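PDB 1IKP: exotoxin A from Pseudomonas aeruginosa, which transfers ADP-ribose from NAD to elongation factor 2 of the host cell, thereby stopping protein synthesis. Local coordinates for residues A[119-124]-A[236-241]; A[187-192]-A[214-219]; A[194-199]-A[203-208]; A[372-377]-A[502-507]; A[506-511]-A[596-601]. The protein carries 2 engineered substitutions. One frame throughout, in Å; residues are numbered along the deposited sequence.

Interaction 1: residues A[119-124]-A[236-241]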
# COMPACT_ATOMS: atom_id res chain seq x y z
N GLU A 119 -16.18 15.37 -6.09
CA GLU A 119 -16.77 16.37 -6.98
C GLU A 119 -18.18 15.88 -7.30
O GLU A 119 -18.40 14.69 -7.49
CB GLU A 119 -15.91 16.50 -8.21
CG GLU A 119 -14.49 16.91 -7.82
CD GLU A 119 -13.70 17.46 -8.97
OE1 GLU A 119 -12.71 16.82 -9.37
OE2 GLU A 119 -14.08 18.54 -9.46
N LEU A 120 -19.14 16.80 -7.35
CA LEU A 120 -20.54 16.43 -7.58
C LEU A 120 -21.07 17.06 -8.86
O LEU A 120 -20.74 18.20 -9.18
CB LEU A 120 -21.37 16.92 -6.40
CG LEU A 120 -20.83 16.56 -5.00
CD1 LEU A 120 -21.54 17.39 -3.94
CD2 LEU A 120 -21.01 15.07 -4.74
N ASN A 121 -21.89 16.30 -9.60
CA ASN A 121 -22.48 16.83 -10.83
C ASN A 121 -23.76 17.59 -10.49
O ASN A 121 -24.12 17.71 -9.32
CB ASN A 121 -22.76 15.72 -11.85
CG ASN A 121 -23.75 14.67 -11.35
OD1 ASN A 121 -24.57 14.93 -10.48
ND2 ASN A 121 -23.67 13.47 -11.93
N ALA A 122 -24.44 18.10 -11.51
CA ALA A 122 -25.68 18.85 -11.30
C ALA A 122 -26.71 18.04 -10.52
O ALA A 122 -27.40 18.57 -9.64
CB ALA A 122 -26.26 19.28 -12.63
N GLY A 123 -26.81 16.75 -10.84
CA GLY A 123 -27.76 15.89 -10.16
C GLY A 123 -27.38 15.60 -8.73
O GLY A 123 -28.04 14.81 -8.04
N ASN A 124 -26.30 16.23 -8.27
CA ASN A 124 -25.82 16.07 -6.90
C ASN A 124 -25.26 14.66 -6.70
O ASN A 124 -25.19 14.16 -5.57
CB ASN A 124 -26.95 16.33 -5.90
CG ASN A 124 -26.44 16.53 -4.49
OD1 ASN A 124 -27.22 16.54 -3.54
ND2 ASN A 124 -25.13 16.69 -4.35
N ASP A 236 -25.66 9.89 -4.29
CA ASP A 236 -25.91 8.80 -5.21
C ASP A 236 -24.64 8.76 -6.05
O ASP A 236 -24.01 9.80 -6.26
CB ASP A 236 -27.12 9.09 -6.10
CG ASP A 236 -28.42 9.07 -5.33
OD1 ASP A 236 -28.64 8.10 -4.57
OD2 ASP A 236 -29.23 10.01 -5.48
N LEU A 237 -24.27 7.59 -6.53
CA LEU A 237 -23.05 7.45 -7.31
C LEU A 237 -23.21 7.48 -8.83
O LEU A 237 -24.18 6.97 -9.39
CB LEU A 237 -22.32 6.16 -6.92
CG LEU A 237 -22.09 5.85 -5.44
CD1 LEU A 237 -21.42 4.49 -5.31
CD2 LEU A 237 -21.23 6.94 -4.79
N ASP A 238 -22.24 8.11 -9.48
CA ASP A 238 -22.15 8.21 -10.93
C ASP A 238 -20.65 8.44 -11.10
O ASP A 238 -20.19 9.24 -11.92
CB ASP A 238 -22.95 9.39 -11.46
CG ASP A 238 -23.03 9.39 -12.98
OD1 ASP A 238 -23.11 8.29 -13.55
OD2 ASP A 238 -23.01 10.48 -13.59
N ILE A 239 -19.89 7.70 -10.29
CA ILE A 239 -18.44 7.83 -10.25
C ILE A 239 -17.64 7.15 -11.33
O ILE A 239 -18.01 6.08 -11.83
CB ILE A 239 -17.90 7.36 -8.88
CG1 ILE A 239 -18.19 5.87 -8.68
CG2 ILE A 239 -18.56 8.14 -7.76
CD1 ILE A 239 -17.68 5.33 -7.35
N LYS A 240 -16.53 7.78 -11.71
CA LYS A 240 -15.63 7.23 -12.71
C LYS A 240 -14.90 6.07 -12.02
O LYS A 240 -14.53 6.18 -10.85
CB LYS A 240 -14.63 8.30 -13.15
CG LYS A 240 -13.72 7.88 -14.28
CD LYS A 240 -12.78 9.00 -14.68
CE LYS A 240 -11.84 8.57 -15.79
NZ LYS A 240 -10.88 9.64 -16.15
N PRO A 241 -14.70 4.95 -12.73
CA PRO A 241 -14.03 3.73 -12.27
C PRO A 241 -12.59 3.86 -11.78
O PRO A 241 -11.91 2.86 -11.58
CB PRO A 241 -14.14 2.80 -13.47
CG PRO A 241 -15.39 3.25 -14.14
CD PRO A 241 -15.26 4.74 -14.08
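Two first torsions bring Asn121 and Asp238 together: CG of Asn121 sits between its backbone N and carbonyl carbon (chi1 61°), lifting the amide off the end of a strand, whereas CG of Asp238 stands opposite its own N (chi1 -172°) and carries the carboxylate out to meet it. The two side chains cross at about a right angle. Asn121 ND2 comes to 3.5 Å from Asp238 OD2 and to 4.2 Å from Asp238 CB, so the nitrogen end of the amide faces one carboxylate oxygen, an electrically complementary approach. The flat groups are not coplanar; their planes differ by 51°. The amide has a second task, since Asn121 OD1 accepts a hydrogen bond from the backbone N of Gln125, just beyond the segment. The oxygen is thus held from just past the turn, while the nitrogen lies nearest the Asp238 carboxylate. Further along, the backbones approach loosely, with Asn124 O 4.5 Å from Asp236 N. Residues Asn121 to Asn124 form a type I beta turn, closed by the bond from Asn124 N to Asn121 O at 2.8 Å. The loop residues Asp236 and Asp238 are both tied by backbone hydrogen bonds to Leu126, which opens the returning strand, and this sets the 236-241 segment beside the start of that strand. This small surface contact illustrates a connecting loop laid against the tip of a beta hairpin, here the antiparallel pair 112-120 and 126-136 in the beta-rich binding domain of the toxin, of the concanavalin-like class.

Interaction 2: residues A[187-192]-A[214-219]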
# COMPACT_ATOMS: atom_id res chain seq x y z
N TRP A 187 -6.51 -1.26 13.19
CA TRP A 187 -6.49 -0.05 12.37
C TRP A 187 -5.96 -0.27 10.96
O TRP A 187 -5.52 0.66 10.30
CB TRP A 187 -5.68 1.06 13.05
CG TRP A 187 -6.33 1.65 14.25
CD1 TRP A 187 -5.98 1.44 15.56
CD2 TRP A 187 -7.42 2.58 14.28
NE1 TRP A 187 -6.78 2.18 16.39
CE2 TRP A 187 -7.67 2.90 15.63
CE3 TRP A 187 -8.20 3.19 13.28
CZ2 TRP A 187 -8.68 3.79 16.03
CZ3 TRP A 187 -9.21 4.08 13.67
CH2 TRP A 187 -9.43 4.37 15.03
N SER A 188 -6.00 -1.51 10.48
CA SER A 188 -5.50 -1.77 9.14
C SER A 188 -6.31 -1.11 8.02
O SER A 188 -5.73 -0.63 7.04
CB SER A 188 -5.41 -3.28 8.89
OG SER A 188 -6.66 -3.91 9.11
N GLU A 189 -7.63 -1.06 8.15
CA GLU A 189 -8.45 -0.46 7.11
C GLU A 189 -8.15 1.03 6.93
O GLU A 189 -8.17 1.54 5.82
CB GLU A 189 -9.94 -0.66 7.44
CG GLU A 189 -10.40 -2.13 7.49
CD GLU A 189 -10.23 -2.78 8.87
OE1 GLU A 189 -9.61 -2.18 9.78
OE2 GLU A 189 -10.74 -3.91 9.04
N TRP A 190 -7.86 1.70 8.04
CA TRP A 190 -7.56 3.13 8.07
C TRP A 190 -6.45 3.51 7.09
O TRP A 190 -6.51 4.55 6.44
CB TRP A 190 -7.19 3.54 9.50
CG TRP A 190 -6.76 4.96 9.69
CD1 TRP A 190 -5.47 5.44 9.73
CD2 TRP A 190 -7.61 6.09 9.88
NE1 TRP A 190 -5.48 6.80 9.93
CE2 TRP A 190 -6.78 7.22 10.03
CE3 TRP A 190 -9.01 6.27 9.94
CZ2 TRP A 190 -7.29 8.50 10.23
CZ3 TRP A 190 -9.52 7.54 10.14
CH2 TRP A 190 -8.66 8.65 10.28
N ALA A 191 -5.47 2.64 6.94
CA ALA A 191 -4.33 2.93 6.07
C ALA A 191 -4.50 2.42 4.64
O ALA A 191 -3.66 2.69 3.77
CB ALA A 191 -3.06 2.35 6.70
N SER A 192 -5.58 1.70 4.36
CA SER A 192 -5.78 1.14 3.03
C SER A 192 -7.03 1.65 2.37
O SER A 192 -7.70 2.53 2.89
CB SER A 192 -5.87 -0.39 3.09
OG SER A 192 -7.10 -0.77 3.69
N CYS A 214 -16.02 -5.50 0.65
CA CYS A 214 -15.21 -4.99 1.75
C CYS A 214 -14.67 -6.14 2.59
O CYS A 214 -13.53 -6.11 3.06
CB CYS A 214 -16.04 -4.06 2.63
SG CYS A 214 -16.26 -2.40 1.91
N ASN A 215 -15.51 -7.16 2.78
CA ASN A 215 -15.14 -8.34 3.55
C ASN A 215 -14.36 -7.97 4.80
O ASN A 215 -13.23 -8.43 5.01
CB ASN A 215 -14.33 -9.29 2.68
CG ASN A 215 -13.96 -10.57 3.39
OD1 ASN A 215 -14.80 -11.20 4.04
ND2 ASN A 215 -12.70 -10.98 3.28
N LEU A 216 -14.95 -7.13 5.64
CA LEU A 216 -14.28 -6.69 6.86
C LEU A 216 -14.23 -7.74 7.96
O LEU A 216 -15.14 -8.57 8.09
CB LEU A 216 -14.97 -5.45 7.43
CG LEU A 216 -15.09 -4.19 6.58
CD1 LEU A 216 -15.85 -3.12 7.37
CD2 LEU A 216 -13.70 -3.68 6.20
N ASP A 217 -13.15 -7.69 8.74
CA ASP A 217 -13.00 -8.58 9.87
C ASP A 217 -14.05 -8.12 10.86
O ASP A 217 -14.60 -7.02 10.73
CB ASP A 217 -11.59 -8.44 10.46
CG ASP A 217 -10.54 -9.18 9.65
OD1 ASP A 217 -10.82 -9.55 8.49
OD2 ASP A 217 -9.43 -9.39 10.17
N ASP A 218 -14.34 -8.95 11.86
CA ASP A 218 -15.37 -8.64 12.85
C ASP A 218 -15.36 -7.25 13.49
O ASP A 218 -16.42 -6.63 13.61
CB ASP A 218 -15.36 -9.69 13.96
CG ASP A 218 -15.72 -11.07 13.46
OD1 ASP A 218 -16.66 -11.18 12.64
OD2 ASP A 218 -15.08 -12.06 13.89
N THR A 219 -14.19 -6.76 13.88
CA THR A 219 -14.08 -5.46 14.53
C THR A 219 -14.88 -4.34 13.87
O THR A 219 -15.76 -3.72 14.48
CB THR A 219 -12.61 -5.01 14.63
OG1 THR A 219 -11.86 -5.99 15.36
CG2 THR A 219 -12.51 -3.67 15.34
O HOH W 1 -12.47 -5.13 10.85
O HOH W 2 -11.06 -5.99 7.63
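The short, weakly bonded helical turn 188-191 faces the loop that leads into helix 218-221, and the backbones come nearest at Glu189 and Leu216, whose CA atoms lie 8.5 Å apart. Glu189 reaches across with its CG beside the backbone N and the chain bent at the next bond (chi2 88°), which presents both a hydrocarbon flank and a carboxylate to the loop. Methyl CD2 of Leu216 rests on that flank, 3.9 Å from Glu189 CG, and lies 4.1 Å from Glu189 OE2; the two side chains cross at a slant. Beyond this patch the contact is carried by water. One water donates to Glu189 OE2 (2.8 Å) and to Asp217 O (2.9 Å), while another donates to the same OE2 and accepts from Asp217 N at 2.9 Å. A single carboxylate oxygen is thus linked, through two waters, to the N-H and the C=O of one residue, a water-mediated bridge from a side chain to a backbone. It does so at the N-cap position of helix 218-221, which Asp217 occupies without a capping bond from its side chain, and next to Cys214, whose disulfide to Cys197 closes the intervening loop of the binding domain. OE2 also forms a salt bridge with Arg186 NE, a charge that would be expected to offset the nearby carboxylate of Asp217, whose OD1 is 5.7 Å from Glu189 OE2. The other oxygen, Glu189 OE1, receives a weak hydrogen bond from Ser188 OG over 3.5 Å, while Glu189 itself also packs on Trp220 of the helix.

Interaction 3: residues A[194-199]-A[203-208]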
# COMPACT_ATOMS: atom_id res chain seq x y z
N LYS A 194 -9.68 0.20 2.22
CA LYS A 194 -10.86 -0.20 2.98
C LYS A 194 -11.33 0.82 3.97
O LYS A 194 -12.33 0.62 4.65
CB LYS A 194 -10.64 -1.56 3.66
CG LYS A 194 -10.53 -2.71 2.65
CD LYS A 194 -10.64 -4.07 3.33
CE LYS A 194 -10.53 -5.19 2.31
NZ LYS A 194 -10.67 -6.50 3.03
N VAL A 195 -10.61 1.94 4.10
CA VAL A 195 -11.06 2.97 5.03
C VAL A 195 -12.46 3.43 4.57
O VAL A 195 -13.30 3.84 5.39
CB VAL A 195 -10.06 4.17 5.08
CG1 VAL A 195 -9.92 4.86 3.72
CG2 VAL A 195 -10.50 5.17 6.13
N LEU A 196 -12.72 3.33 3.27
CA LEU A 196 -14.02 3.73 2.72
C LEU A 196 -15.12 2.81 3.22
O LEU A 196 -16.28 3.20 3.31
CB LEU A 196 -13.98 3.75 1.19
CG LEU A 196 -12.94 4.73 0.60
CD1 LEU A 196 -13.11 4.81 -0.90
CD2 LEU A 196 -13.11 6.12 1.22
N CYS A 197 -14.75 1.58 3.56
CA CYS A 197 -15.69 0.59 4.06
C CYS A 197 -16.17 0.95 5.46
O CYS A 197 -17.18 0.42 5.94
CB CYS A 197 -15.02 -0.79 4.08
SG CYS A 197 -14.55 -1.43 2.45
N LEU A 198 -15.46 1.85 6.14
CA LEU A 198 -15.87 2.26 7.49
C LEU A 198 -16.88 3.42 7.45
O LEU A 198 -17.51 3.74 8.47
CB LEU A 198 -14.67 2.73 8.29
CG LEU A 198 -13.43 1.84 8.34
CD1 LEU A 198 -12.41 2.46 9.25
CD2 LEU A 198 -13.81 0.46 8.81
N LEU A 199 -17.05 4.01 6.28
CA LEU A 199 -17.89 5.19 6.14
C LEU A 199 -19.24 4.90 5.49
O LEU A 199 -19.33 4.66 4.30
CB LEU A 199 -17.12 6.24 5.33
CG LEU A 199 -15.65 6.47 5.78
CD1 LEU A 199 -14.97 7.42 4.82
CD2 LEU A 199 -15.64 7.01 7.20
N ASP A 203 -21.16 3.94 1.31
CA ASP A 203 -21.44 2.52 1.09
C ASP A 203 -21.51 2.19 -0.40
O ASP A 203 -22.14 2.91 -1.16
CB ASP A 203 -22.75 2.10 1.76
CG ASP A 203 -22.65 2.10 3.27
OD1 ASP A 203 -21.65 1.58 3.80
OD2 ASP A 203 -23.59 2.61 3.92
N GLY A 204 -20.85 1.10 -0.79
CA GLY A 204 -20.86 0.68 -2.18
C GLY A 204 -19.71 1.17 -3.05
O GLY A 204 -19.44 0.62 -4.12
N VAL A 205 -19.01 2.20 -2.59
CA VAL A 205 -17.92 2.74 -3.38
C VAL A 205 -16.74 1.76 -3.47
O VAL A 205 -16.19 1.55 -4.56
CB VAL A 205 -17.41 4.09 -2.80
CG1 VAL A 205 -16.19 4.58 -3.60
CG2 VAL A 205 -18.53 5.13 -2.88
N TYR A 206 -16.35 1.20 -2.34
CA TYR A 206 -15.22 0.27 -2.35
C TYR A 206 -15.53 -0.92 -3.26
O TYR A 206 -14.73 -1.27 -4.11
CB TYR A 206 -14.93 -0.21 -0.93
CG TYR A 206 -13.73 -1.12 -0.86
CD1 TYR A 206 -12.44 -0.61 -0.72
CD2 TYR A 206 -13.89 -2.50 -0.97
CE1 TYR A 206 -11.34 -1.45 -0.71
CE2 TYR A 206 -12.80 -3.35 -0.96
CZ TYR A 206 -11.53 -2.82 -0.83
OH TYR A 206 -10.44 -3.66 -0.84
N ASN A 207 -16.71 -1.52 -3.09
CA ASN A 207 -17.05 -2.66 -3.93
C ASN A 207 -16.94 -2.34 -5.42
O ASN A 207 -16.38 -3.11 -6.19
CB ASN A 207 -18.46 -3.15 -3.64
CG ASN A 207 -18.85 -4.33 -4.51
OD1 ASN A 207 -18.22 -5.38 -4.48
ND2 ASN A 207 -19.89 -4.14 -5.32
N TYR A 208 -17.47 -1.19 -5.82
CA TYR A 208 -17.41 -0.81 -7.22
C TYR A 208 -15.99 -0.55 -7.74
O TYR A 208 -15.61 -1.09 -8.78
CB TYR A 208 -18.28 0.43 -7.48
CG TYR A 208 -18.24 0.91 -8.91
CD1 TYR A 208 -18.70 0.10 -9.96
CD2 TYR A 208 -17.75 2.18 -9.22
CE1 TYR A 208 -18.66 0.56 -11.29
CE2 TYR A 208 -17.71 2.64 -10.54
CZ TYR A 208 -18.17 1.83 -11.56
OH TYR A 208 -18.14 2.31 -12.86
O HOH W 3 -17.24 2.00 0.37
O HOH W 4 -18.86 2.04 3.15
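A Cys sulfur-aromatic contact lies inside a disulfide-closed loop of the binding domain: Cys197, bonded to Cys214, places its SG over the ring of Tyr206 at the start of helix 205-210. Cys197 SG is 3.9 Å from the ring centroid and 29° off the ring normal, displaced toward the root of the ring, where it approaches CG of Tyr206 to 3.4 Å. Tyr206 turns its ring to this position with CG opposite the backbone N (chi1 -177°). At the phenol end, the extended chain of Lys194 passes at a slant, its CG 3.6 Å from Tyr206 CZ and its CE 3.5 Å from Tyr206 OH, while its NZ continues to a hydrogen bond with Cys214 O. On another flank Leu196 meets Val205, also a residue of the helix's first turn, and packs on Ile132 of strand 126-136. Two waters lie between the backbones at Leu196 O. One lies 2.8 Å from Leu196 O and 2.9 Å from Asp203 OD1; the other reaches the same carbonyl weakly and accepts from the helix's Tyr206 N at 3.0 Å.

Interaction 4: residues A[372-377]-A[502-507]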
# COMPACT_ATOMS: atom_id res chain seq x y z
N CYS A 372 -5.77 -1.83 -6.15
CA CYS A 372 -5.92 -2.38 -7.49
C CYS A 372 -6.79 -3.60 -7.68
O CYS A 372 -6.64 -4.56 -6.97
CB CYS A 372 -4.52 -2.75 -8.01
SG CYS A 372 -3.32 -1.37 -8.00
N PRO A 373 -7.71 -3.55 -8.66
CA PRO A 373 -8.58 -4.70 -8.93
C PRO A 373 -7.68 -5.80 -9.49
O PRO A 373 -6.80 -5.51 -10.30
CB PRO A 373 -9.53 -4.16 -10.00
CG PRO A 373 -9.61 -2.70 -9.71
CD PRO A 373 -8.17 -2.35 -9.38
N VAL A 374 -7.91 -7.05 -9.08
CA VAL A 374 -7.09 -8.16 -9.56
C VAL A 374 -7.32 -8.60 -11.00
O VAL A 374 -6.43 -9.18 -11.62
CB VAL A 374 -7.27 -9.42 -8.68
CG1 VAL A 374 -6.87 -9.13 -7.24
CG2 VAL A 374 -8.71 -9.91 -8.75
N ALA A 375 -8.50 -8.31 -11.54
CA ALA A 375 -8.81 -8.76 -12.90
C ALA A 375 -8.57 -7.73 -13.99
O ALA A 375 -8.35 -8.10 -15.15
CB ALA A 375 -10.26 -9.24 -12.96
N ALA A 376 -8.60 -6.46 -13.63
CA ALA A 376 -8.38 -5.41 -14.60
C ALA A 376 -6.99 -5.59 -15.22
O ALA A 376 -6.25 -6.49 -14.83
CB ALA A 376 -8.49 -4.05 -13.93
N GLY A 377 -6.66 -4.74 -16.18
CA GLY A 377 -5.35 -4.81 -16.80
C GLY A 377 -4.37 -4.23 -15.81
O GLY A 377 -4.55 -4.42 -14.60
N TYR A 502 -0.06 -18.32 -5.66
CA TYR A 502 -1.35 -18.37 -6.33
C TYR A 502 -1.58 -17.10 -7.13
O TYR A 502 -1.07 -16.04 -6.78
CB TYR A 502 -2.47 -18.44 -5.27
CG TYR A 502 -2.53 -19.72 -4.50
CD1 TYR A 502 -1.58 -20.00 -3.52
CD2 TYR A 502 -3.49 -20.69 -4.78
CE1 TYR A 502 -1.60 -21.22 -2.83
CE2 TYR A 502 -3.52 -21.93 -4.10
CZ TYR A 502 -2.56 -22.18 -3.13
OH TYR A 502 -2.56 -23.37 -2.45
N VAL A 503 -2.38 -17.22 -8.18
CA VAL A 503 -2.77 -16.06 -8.98
C VAL A 503 -4.27 -16.16 -9.28
O VAL A 503 -4.88 -17.22 -9.13
CB VAL A 503 -2.04 -15.98 -10.34
CG1 VAL A 503 -0.58 -15.72 -10.13
CG2 VAL A 503 -2.30 -17.25 -11.15
N PRO A 504 -4.90 -15.04 -9.65
CA PRO A 504 -6.33 -15.12 -9.98
C PRO A 504 -6.44 -16.02 -11.22
O PRO A 504 -5.59 -15.96 -12.11
CB PRO A 504 -6.69 -13.68 -10.33
CG PRO A 504 -5.73 -12.88 -9.55
CD PRO A 504 -4.42 -13.65 -9.63
N ARG A 505 -7.49 -16.84 -11.30
CA ARG A 505 -7.66 -17.68 -12.48
C ARG A 505 -7.77 -16.83 -13.73
O ARG A 505 -7.38 -17.26 -14.81
CB ARG A 505 -8.94 -18.53 -12.41
CG ARG A 505 -8.98 -19.58 -11.33
CD ARG A 505 -10.05 -20.65 -11.63
NE ARG A 505 -9.69 -21.49 -12.77
CZ ARG A 505 -9.00 -22.63 -12.68
NH1 ARG A 505 -8.60 -23.07 -11.51
NH2 ARG A 505 -8.70 -23.32 -13.77
N SER A 506 -8.32 -15.63 -13.60
CA SER A 506 -8.45 -14.75 -14.75
C SER A 506 -7.10 -14.40 -15.38
O SER A 506 -7.06 -13.92 -16.51
CB SER A 506 -9.21 -13.47 -14.36
OG SER A 506 -8.62 -12.84 -13.24
N SER A 507 -6.00 -14.64 -14.66
CA SER A 507 -4.67 -14.35 -15.20
C SER A 507 -4.07 -15.53 -15.97
O SER A 507 -3.05 -15.37 -16.64
CB SER A 507 -3.70 -13.98 -14.07
OG SER A 507 -3.26 -15.14 -13.40
O HOH W 5 -6.37 -11.31 -13.25
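Val374 and Pro504 meet where two parts of the toxin adjoin: the loop 372-377 comes from the targeting region, and 502-507 takes in the end of strand 497-504 and the 3-10 turn after it in the catalytic, ADP-ribosyltransferase part. The apolar share of the contact is small. Val374 CB lies 3.9 Å from Pro504 CG, so the branch point of the valine faces the outermost corner of the proline ring. The valine also packs on Tyr434 of the neighbouring strand 434-442 and on Pro395. Separate from this apolar pair is a van der Waals approach of a methyl to a hydroxyl, Ala375 CB to Ser506 OG at 4.0 Å. Within the catalytic segment, hydrogen bonds accompany the 3-10 turn. Pro504 O accepts from both Ser507 N (2.9 Å) and Ser507 OG (2.8 Å), the hydroxyl lying in the carbonyl plane with a C=O...O angle of 158°. Two bonds from one residue thus grip the carbonyl that ends the strand. In the loop, the carbonyls of Ala376 and Gly377 are both held by Arg563 of the catalytic part, a second tie between the two regions. Across the contact itself the polar link runs through water. Ser506 places OG between its backbone N and carbonyl carbon (chi1 53°), on the side of the loop, where a single water lies 2.7 Å from Ser506 OG and donates to Val374 O, also at 2.7 Å.

Interaction 5: residues A[506-511]-A[596-601]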
# COMPACT_ATOMS: atom_id res chain seq x y z
N SER A 506 -8.32 -15.63 -13.60
CA SER A 506 -8.45 -14.75 -14.75
C SER A 506 -7.10 -14.40 -15.38
O SER A 506 -7.06 -13.92 -16.51
CB SER A 506 -9.21 -13.47 -14.36
OG SER A 506 -8.62 -12.84 -13.24
N SER A 507 -6.00 -14.64 -14.66
CA SER A 507 -4.67 -14.35 -15.20
C SER A 507 -4.07 -15.53 -15.97
O SER A 507 -3.05 -15.37 -16.64
CB SER A 507 -3.70 -13.98 -14.07
OG SER A 507 -3.26 -15.14 -13.40
N LEU A 508 -4.71 -16.70 -15.90
CA LEU A 508 -4.15 -17.87 -16.58
C LEU A 508 -3.90 -17.74 -18.08
O LEU A 508 -2.93 -18.30 -18.57
CB LEU A 508 -4.99 -19.13 -16.32
CG LEU A 508 -4.91 -19.70 -14.90
CD1 LEU A 508 -5.81 -20.93 -14.81
CD2 LEU A 508 -3.45 -20.05 -14.53
N PRO A 509 -4.76 -17.00 -18.81
CA PRO A 509 -4.49 -16.88 -20.25
C PRO A 509 -3.13 -16.24 -20.57
O PRO A 509 -2.64 -16.34 -21.70
CB PRO A 509 -5.66 -16.04 -20.75
CG PRO A 509 -6.77 -16.45 -19.86
CD PRO A 509 -6.10 -16.47 -18.48
N GLY A 510 -2.53 -15.57 -19.59
CA GLY A 510 -1.23 -14.97 -19.80
C GLY A 510 -0.04 -15.86 -19.44
O GLY A 510 1.10 -15.41 -19.48
N PHE A 511 -0.32 -17.12 -19.11
CA PHE A 511 0.75 -18.06 -18.77
C PHE A 511 1.09 -18.91 -19.99
O PHE A 511 0.23 -19.62 -20.52
CB PHE A 511 0.32 -19.00 -17.64
CG PHE A 511 0.44 -18.41 -16.26
CD1 PHE A 511 -0.38 -17.35 -15.87
CD2 PHE A 511 1.37 -18.92 -15.34
CE1 PHE A 511 -0.27 -16.81 -14.58
CE2 PHE A 511 1.48 -18.39 -14.06
CZ PHE A 511 0.65 -17.33 -13.68
N ALA A 596 -0.93 -29.85 -8.26
CA ALA A 596 -0.79 -30.00 -9.71
C ALA A 596 -0.80 -28.56 -10.25
O ALA A 596 -1.32 -27.64 -9.60
CB ALA A 596 -1.95 -30.80 -10.28
N LEU A 597 -0.21 -28.35 -11.43
CA LEU A 597 -0.13 -27.01 -12.03
C LEU A 597 -1.12 -26.87 -13.20
O LEU A 597 -1.56 -27.88 -13.76
CB LEU A 597 1.31 -26.75 -12.53
CG LEU A 597 2.49 -26.61 -11.55
CD1 LEU A 597 2.06 -25.78 -10.36
CD2 LEU A 597 3.01 -27.94 -11.11
N PRO A 598 -1.51 -25.62 -13.55
CA PRO A 598 -2.46 -25.42 -14.65
C PRO A 598 -1.87 -25.78 -16.00
O PRO A 598 -0.67 -25.93 -16.15
CB PRO A 598 -2.74 -23.91 -14.62
CG PRO A 598 -2.35 -23.47 -13.27
CD PRO A 598 -1.17 -24.34 -12.90
N ASP A 599 -2.76 -25.83 -17.00
CA ASP A 599 -2.40 -26.13 -18.38
C ASP A 599 -2.06 -24.78 -19.03
O ASP A 599 -2.95 -23.94 -19.20
CB ASP A 599 -3.61 -26.79 -19.05
CG ASP A 599 -3.48 -26.92 -20.55
OD1 ASP A 599 -4.28 -27.68 -21.13
OD2 ASP A 599 -2.61 -26.27 -21.17
N TYR A 600 -0.79 -24.60 -19.38
CA TYR A 600 -0.27 -23.37 -19.96
C TYR A 600 -0.28 -23.39 -21.49
O TYR A 600 -0.12 -24.44 -22.10
CB TYR A 600 1.16 -23.14 -19.47
CG TYR A 600 1.30 -23.04 -17.95
CD1 TYR A 600 0.34 -22.40 -17.17
CD2 TYR A 600 2.43 -23.55 -17.32
CE1 TYR A 600 0.49 -22.26 -15.79
CE2 TYR A 600 2.59 -23.42 -15.92
CZ TYR A 600 1.63 -22.78 -15.18
OH TYR A 600 1.82 -22.60 -13.83
N ALA A 601 -0.40 -22.21 -22.09
CA ALA A 601 -0.46 -22.06 -23.55
C ALA A 601 0.90 -22.25 -24.21
O ALA A 601 1.89 -21.67 -23.78
CB ALA A 601 -1.01 -20.69 -23.90
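Phe511 and Tyr600 supply the aromatic part of the contact, on the catalytic, ADP-ribosyltransferase part of the toxin to which 506-511 belongs. Their side chains lie side by side and point the same way, with ring planes 21° apart, yet the rings are slid so far that they barely overlap and the centroids stand 5.4 Å apart. What touches is one flank of the tyrosine: Tyr600 CD1 meets Phe511 CB at 3.4 Å and Tyr600 CE1 meets Phe511 CD2 at 3.5 Å. Tyr600 turns its CG beside the backbone N (chi1 -59°), and this brings the ring in toward the phenylalanine. Among the apolar contacts, Leu508 CD2 touches Pro598 CG at 3.8 Å, the two side chains crossing near a right angle. The same methyl stands 4.3 Å above the Phe511 plane, so one leucine methyl touches the proline and also lies over the rim of the ring. Backbone groups complete the set. Ala601 N donates to Phe511 O over 3.1 Å at a fairly straight 157°, and within its own segment Pro598 O lies 3.7 Å above the centre of the Tyr600 ring. Ala601 also bonds through its backbone to Arg513, whose NE in turn reaches Tyr600 O; the 596-601 segment, late in the chain, is thereby laid along strand 511-513, an outermost strand of its mixed sheet. Around it, Phe511 and Tyr600 both pack on Val437 of strand 434-442 and touch Ala541 and Thr543 of strand 541-545 respectively, while Leu560 of helix 558-562 covers Phe511 further.

The five contacts fall into two clusters. Interactions 2 and 3, with centres 10 Å apart, are joined covalently by the disulfide Cys197-Cys214, and interaction 3 is nested in the chain inside the loop that interaction 2 closes. Along the chain, both lie within the loop closed by interaction 1, which touches interaction 3 where Leu237 and Ile239 pack on Val205. At the other end, interactions 4 and 5 share Ser506 and Ser507, their centres 12 Å apart, and Val503 meets Phe511 between them, interaction 4 joining the targeting and catalytic regions. The nearest atoms of interaction 4 are about 6 Å from those of interactions 1 and 3, without touching, against about 14 Å from interaction 3 to interaction 5.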